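Local coordinates for Lmo0651 protein (Listeria monocytogenes serovar 1/2a, PDB 6EP3) that probably binds DNA as a GntR-family transcription factor, controls expression of the Agr system and mediates virulence in this pathogen, at residues Gln115-Phe120 against Phe130-Arg135. Residues are numbered along the deposited sequence; the frame is centred on the assembly and turned at random.
Sequences QEMERF and FDAHHR. With EDO (1,2-ethanediol), chain L; SO4 (sulfate ion), chain S.
Ala132 meets Met117 where helices 107-123 and 126-142 of the FCD domain run antiparallel, their local axes 8.5 Å apart at 167°; the pair is a compact example of how a small residue lets two helices of a hairpin approach. At the start of 130-135, Phe130 faces the other way, toward Val161 of helix 147-163, and its CE1 lies 3.5 Å from O2 of a bound ethanediol. The methyl group of Ala132 points at the partner helix and is enclosed there: Met117 CG stands 3.8 Å from Ala132 CB, Phe120 offers the edge of its ring through CD2, and the Glu116 backbone lies alongside. With CG of Met117 beside its own backbone N (chi1 -77°), the thioether passes along the backbone of Ala132 and His133, then bends at chi3 so that CE reaches His133 ND1 at 3.6 Å, approaching the imidazole at a slant. His133 CG is anti to the backbone N (chi1 175°), which carries the ring away from helix 107-123; NE2 hydrogen-bonds ethanediol O1 at 2.9 Å, in the ring plane. His134, one residue on, holds the diol's other oxygen, O2, through NE2, while its ring stacks with Phe157. On the outer flank, Glu116 and Arg119 form a side-on salt bridge, NE to OE1 at 2.7 Å and NH2 to OE2, both nearly straight; Phe120 CE1 lies over one guanidinium face, and NH1 also hydrogen-bonds a sulfate that, like the diol, probably came from the crystallisation liquor. The chemistry is thus divided: between the helices, van der Waals packing of Met117 and Phe120 on Ala132, and of Met117 on His133, leaves His133 ND1 buried without a polar partner, whereas both histidine NE2 atoms, Tyr80 and the Phe130 ring meet the diol.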
ATOM      1  N   GLN B 115     -20.723   7.325 -15.428  1.00 56.78           N
ATOM      2  CA  GLN B 115     -21.221   7.308 -16.797  1.00 61.56           C
ATOM      3  C   GLN B 115     -20.264   6.590 -17.736  1.00 59.05           C
ATOM      4  O   GLN B 115     -20.708   5.971 -18.707  1.00 56.80           O
ATOM      5  CB  GLN B 115     -21.485   8.731 -17.281  1.00 55.04           C
ATOM      6  CG  GLN B 115     -22.712   9.347 -16.648  1.00 57.43           C
ATOM      7  CD  GLN B 115     -23.377  10.376 -17.535  1.00 59.87           C
ATOM      8  OE1 GLN B 115     -24.596  10.521 -17.517  1.00 59.92           O
ATOM      9  NE2 GLN B 115     -22.578  11.104 -18.308  1.00 59.16           N
ATOM     10  N   GLU B 116     -18.958   6.650 -17.465  1.00 50.98           N
ATOM     11  CA  GLU B 116     -18.022   5.865 -18.264  1.00 52.49           C
ATOM     12  C   GLU B 116     -18.235   4.377 -18.032  1.00 58.92           C
ATOM     13  O   GLU B 116     -18.119   3.571 -18.966  1.00 60.69           O
ATOM     14  CB  GLU B 116     -16.580   6.265 -17.947  1.00 48.61           C
ATOM     15  CG  GLU B 116     -16.127   7.524 -18.666  1.00 59.84           C
ATOM     16  CD  GLU B 116     -16.108   7.366 -20.175  1.00 65.55           C
ATOM     17  OE1 GLU B 116     -17.181   7.459 -20.808  1.00 70.15           O
ATOM     18  OE2 GLU B 116     -15.012   7.163 -20.734  1.00 71.34           O
ATOM     19  N   MET B 117     -18.538   3.996 -16.790  1.00 62.08           N
ATOM     20  CA  MET B 117     -18.983   2.630 -16.532  1.00 55.10           C
ATOM     21  C   MET B 117     -20.176   2.269 -17.410  1.00 56.97           C
ATOM     22  O   MET B 117     -20.185   1.229 -18.078  1.00 53.86           O
ATOM     23  CB  MET B 117     -19.347   2.460 -15.063  1.00 55.34           C
ATOM     24  CG  MET B 117     -18.174   2.327 -14.138  1.00 54.09           C
ATOM     25  SD  MET B 117     -18.754   2.698 -12.486  1.00 57.18           S
ATOM     26  CE  MET B 117     -19.340   1.071 -12.049  1.00 39.42           C
ATOM     27  N   GLU B 118     -21.205   3.120 -17.392  1.00 52.25           N
ATOM     28  CA  GLU B 118     -22.388   2.877 -18.217  1.00 60.00           C
ATOM     29  C   GLU B 118     -22.015   2.706 -19.686  1.00 57.78           C
ATOM     30  O   GLU B 118     -22.516   1.805 -20.369  1.00 51.90           O
ATOM     31  CB  GLU B 118     -23.383   4.023 -18.058  1.00 62.34           C
ATOM     32  CG  GLU B 118     -24.440   3.799 -16.994  1.00 72.27           C
ATOM     33  CD  GLU B 118     -25.333   5.009 -16.809  1.00 80.81           C
ATOM     34  OE1 GLU B 118     -24.811   6.143 -16.836  1.00 81.50           O
ATOM     35  OE2 GLU B 118     -26.558   4.829 -16.650  1.00 89.37           O
ATOM     36  N   ARG B 119     -21.141   3.578 -20.191  1.00 53.21           N
ATOM     37  CA  ARG B 119     -20.783   3.560 -21.604  1.00 50.39           C
ATOM     38  C   ARG B 119     -20.068   2.271 -21.977  1.00 55.29           C
ATOM     39  O   ARG B 119     -20.388   1.638 -22.990  1.00 58.09           O
ATOM     40  CB  ARG B 119     -19.910   4.771 -21.931  1.00 52.99           C
ATOM     41  CG  ARG B 119     -19.324   4.733 -23.332  1.00 52.79           C
ATOM     42  CD  ARG B 119     -18.770   6.091 -23.734  1.00 61.30           C
ATOM     43  NE  ARG B 119     -17.402   6.310 -23.276  1.00 61.28           N
ATOM     44  CZ  ARG B 119     -16.327   6.080 -24.020  1.00 55.36           C
ATOM     45  NH1 ARG B 119     -16.462   5.620 -25.259  1.00 49.26           N
ATOM     46  NH2 ARG B 119     -15.118   6.313 -23.532  1.00 58.97           N
ATOM     47  N   PHE B 120     -19.079   1.873 -21.176  1.00 54.42           N
ATOM     48  CA  PHE B 120     -18.332   0.666 -21.508  1.00 49.93           C
ATOM     49  C   PHE B 120     -19.184  -0.587 -21.328  1.00 55.04           C
ATOM     50  O   PHE B 120     -19.011  -1.563 -22.067  1.00 55.15           O
ATOM     51  CB  PHE B 120     -17.051   0.614 -20.681  1.00 56.90           C
ATOM     52  CG  PHE B 120     -15.997   1.572 -21.161  1.00 56.84           C
ATOM     53  CD1 PHE B 120     -15.650   1.619 -22.503  1.00 57.70           C
ATOM     54  CD2 PHE B 120     -15.384   2.453 -20.286  1.00 53.21           C
ATOM     55  CE1 PHE B 120     -14.686   2.504 -22.959  1.00 55.43           C
ATOM     56  CE2 PHE B 120     -14.422   3.345 -20.734  1.00 54.48           C
ATOM     57  CZ  PHE B 120     -14.072   3.368 -22.074  1.00 52.64           C
ATOM     58  N   PHE B 130     -14.047  -2.807 -16.398  1.00 51.03           N
ATOM     59  CA  PHE B 130     -13.335  -3.090 -15.154  1.00 48.73           C
ATOM     60  C   PHE B 130     -12.528  -1.875 -14.704  1.00 50.14           C
ATOM     61  O   PHE B 130     -12.593  -1.462 -13.537  1.00 58.58           O
ATOM     62  CB  PHE B 130     -12.423  -4.304 -15.352  1.00 52.43           C
ATOM     63  CG  PHE B 130     -12.160  -5.099 -14.096  1.00 56.75           C
ATOM     64  CD1 PHE B 130     -13.154  -5.297 -13.150  1.00 55.02           C
ATOM     65  CD2 PHE B 130     -10.916  -5.672 -13.879  1.00 57.75           C
ATOM     66  CE1 PHE B 130     -12.905  -6.039 -12.003  1.00 54.22           C
ATOM     67  CE2 PHE B 130     -10.659  -6.413 -12.734  1.00 61.98           C
ATOM     68  CZ  PHE B 130     -11.656  -6.598 -11.796  1.00 60.19           C
ATOM     69  N   ASP B 131     -11.773  -1.279 -15.633  1.00 46.53           N
ATOM     70  CA  ASP B 131     -10.984  -0.095 -15.306  1.00 53.39           C
ATOM     71  C   ASP B 131     -11.871   1.056 -14.839  1.00 58.18           C
ATOM     72  O   ASP B 131     -11.519   1.778 -13.904  1.00 59.31           O
ATOM     73  CB  ASP B 131     -10.161   0.336 -16.518  1.00 57.90           C
ATOM     74  CG  ASP B 131      -9.052  -0.638 -16.849  1.00 73.87           C
ATOM     75  OD1 ASP B 131      -8.754  -1.518 -16.011  1.00 76.79           O
ATOM     76  OD2 ASP B 131      -8.491  -0.533 -17.961  1.00 83.31           O
ATOM     77  N   ALA B 132     -13.035   1.233 -15.472  1.00 48.85           N
ATOM     78  CA  ALA B 132     -13.924   2.337 -15.118  1.00 48.99           C
ATOM     79  C   ALA B 132     -14.563   2.124 -13.750  1.00 46.80           C
ATOM     80  O   ALA B 132     -14.722   3.074 -12.975  1.00 51.34           O
ATOM     81  CB  ALA B 132     -14.995   2.501 -16.202  1.00 47.04           C
ATOM     82  N   HIS B 133     -14.953   0.885 -13.448  1.00 50.74           N
ATOM     83  CA  HIS B 133     -15.411   0.534 -12.108  1.00 53.96           C
ATOM     84  C   HIS B 133     -14.341   0.856 -11.070  1.00 50.83           C
ATOM     85  O   HIS B 133     -14.629   1.446 -10.014  1.00 49.71           O
ATOM     86  CB  HIS B 133     -15.783  -0.952 -12.099  1.00 55.12           C
ATOM     87  CG  HIS B 133     -16.158  -1.490 -10.755  1.00 57.65           C
ATOM     88  ND1 HIS B 133     -17.105  -0.899  -9.948  1.00 60.14           N
ATOM     89  CD2 HIS B 133     -15.720  -2.582 -10.084  1.00 52.57           C
ATOM     90  CE1 HIS B 133     -17.231  -1.599  -8.836  1.00 59.46           C
ATOM     91  NE2 HIS B 133     -16.399  -2.624  -8.892  1.00 57.91           N
ATOM     92  N   HIS B 134     -13.088   0.498 -11.370  1.00 53.88           N
ATOM     93  CA  HIS B 134     -11.987   0.800 -10.459  1.00 56.46           C
ATOM     94  C   HIS B 134     -11.794   2.304 -10.297  1.00 61.46           C
ATOM     95  O   HIS B 134     -11.518   2.783  -9.194  1.00 53.35           O
ATOM     96  CB  HIS B 134     -10.704   0.143 -10.963  1.00 52.64           C
ATOM     97  CG  HIS B 134     -10.733  -1.351 -10.903  1.00 55.73           C
ATOM     98  ND1 HIS B 134      -9.776  -2.138 -11.508  1.00 53.98           N
ATOM     99  CD2 HIS B 134     -11.600  -2.201 -10.305  1.00 51.60           C
ATOM    100  CE1 HIS B 134     -10.057  -3.411 -11.288  1.00 61.44           C
ATOM    101  NE2 HIS B 134     -11.157  -3.477 -10.559  1.00 57.68           N
ATOM    102  N   ARG B 135     -11.943   3.067 -11.384  1.00 55.95           N
ATOM    103  CA  ARG B 135     -11.762   4.516 -11.299  1.00 58.05           C
ATOM    104  C   ARG B 135     -12.894   5.183 -10.521  1.00 54.11           C
ATOM    105  O   ARG B 135     -12.663   6.168  -9.812  1.00 58.73           O
ATOM    106  CB  ARG B 135     -11.649   5.125 -12.697  1.00 67.49           C
ATOM    107  CG  ARG B 135     -10.450   4.640 -13.506  1.00 75.48           C
ATOM    108  CD  ARG B 135      -9.517   5.781 -13.870  1.00 78.29           C
ATOM    109  NE  ARG B 135     -10.005   6.552 -15.010  1.00 81.78           N
ATOM    110  CZ  ARG B 135      -9.797   7.856 -15.171  1.00 90.45           C
ATOM    111  NH1 ARG B 135      -9.111   8.541 -14.266  1.00 93.77           N
ATOM    112  NH2 ARG B 135     -10.277   8.479 -16.239  1.00 92.72           N
TER
HETATM  113  C1  EDO L 301     -14.174  -4.211  -6.992  1.00 59.04           C
HETATM  114  O1  EDO L 301     -15.303  -4.906  -7.530  1.00 60.49           O
HETATM  115  C2  EDO L 301     -12.929  -5.065  -7.193  1.00 66.65           C
HETATM  116  O2  EDO L 301     -12.765  -5.329  -8.592  1.00 58.82           O
HETATM  117  S   SO4 S 308     -13.188   7.032 -27.249  1.00136.96           S
HETATM  118  O1  SO4 S 308     -12.177   6.719 -26.242  1.00134.50           O
HETATM  119  O2  SO4 S 308     -14.313   6.112 -27.110  1.00131.83           O
HETATM  120  O3  SO4 S 308     -12.608   6.891 -28.582  1.00138.18           O
HETATM  121  O4  SO4 S 308     -13.649   8.406 -27.064  1.00137.45           O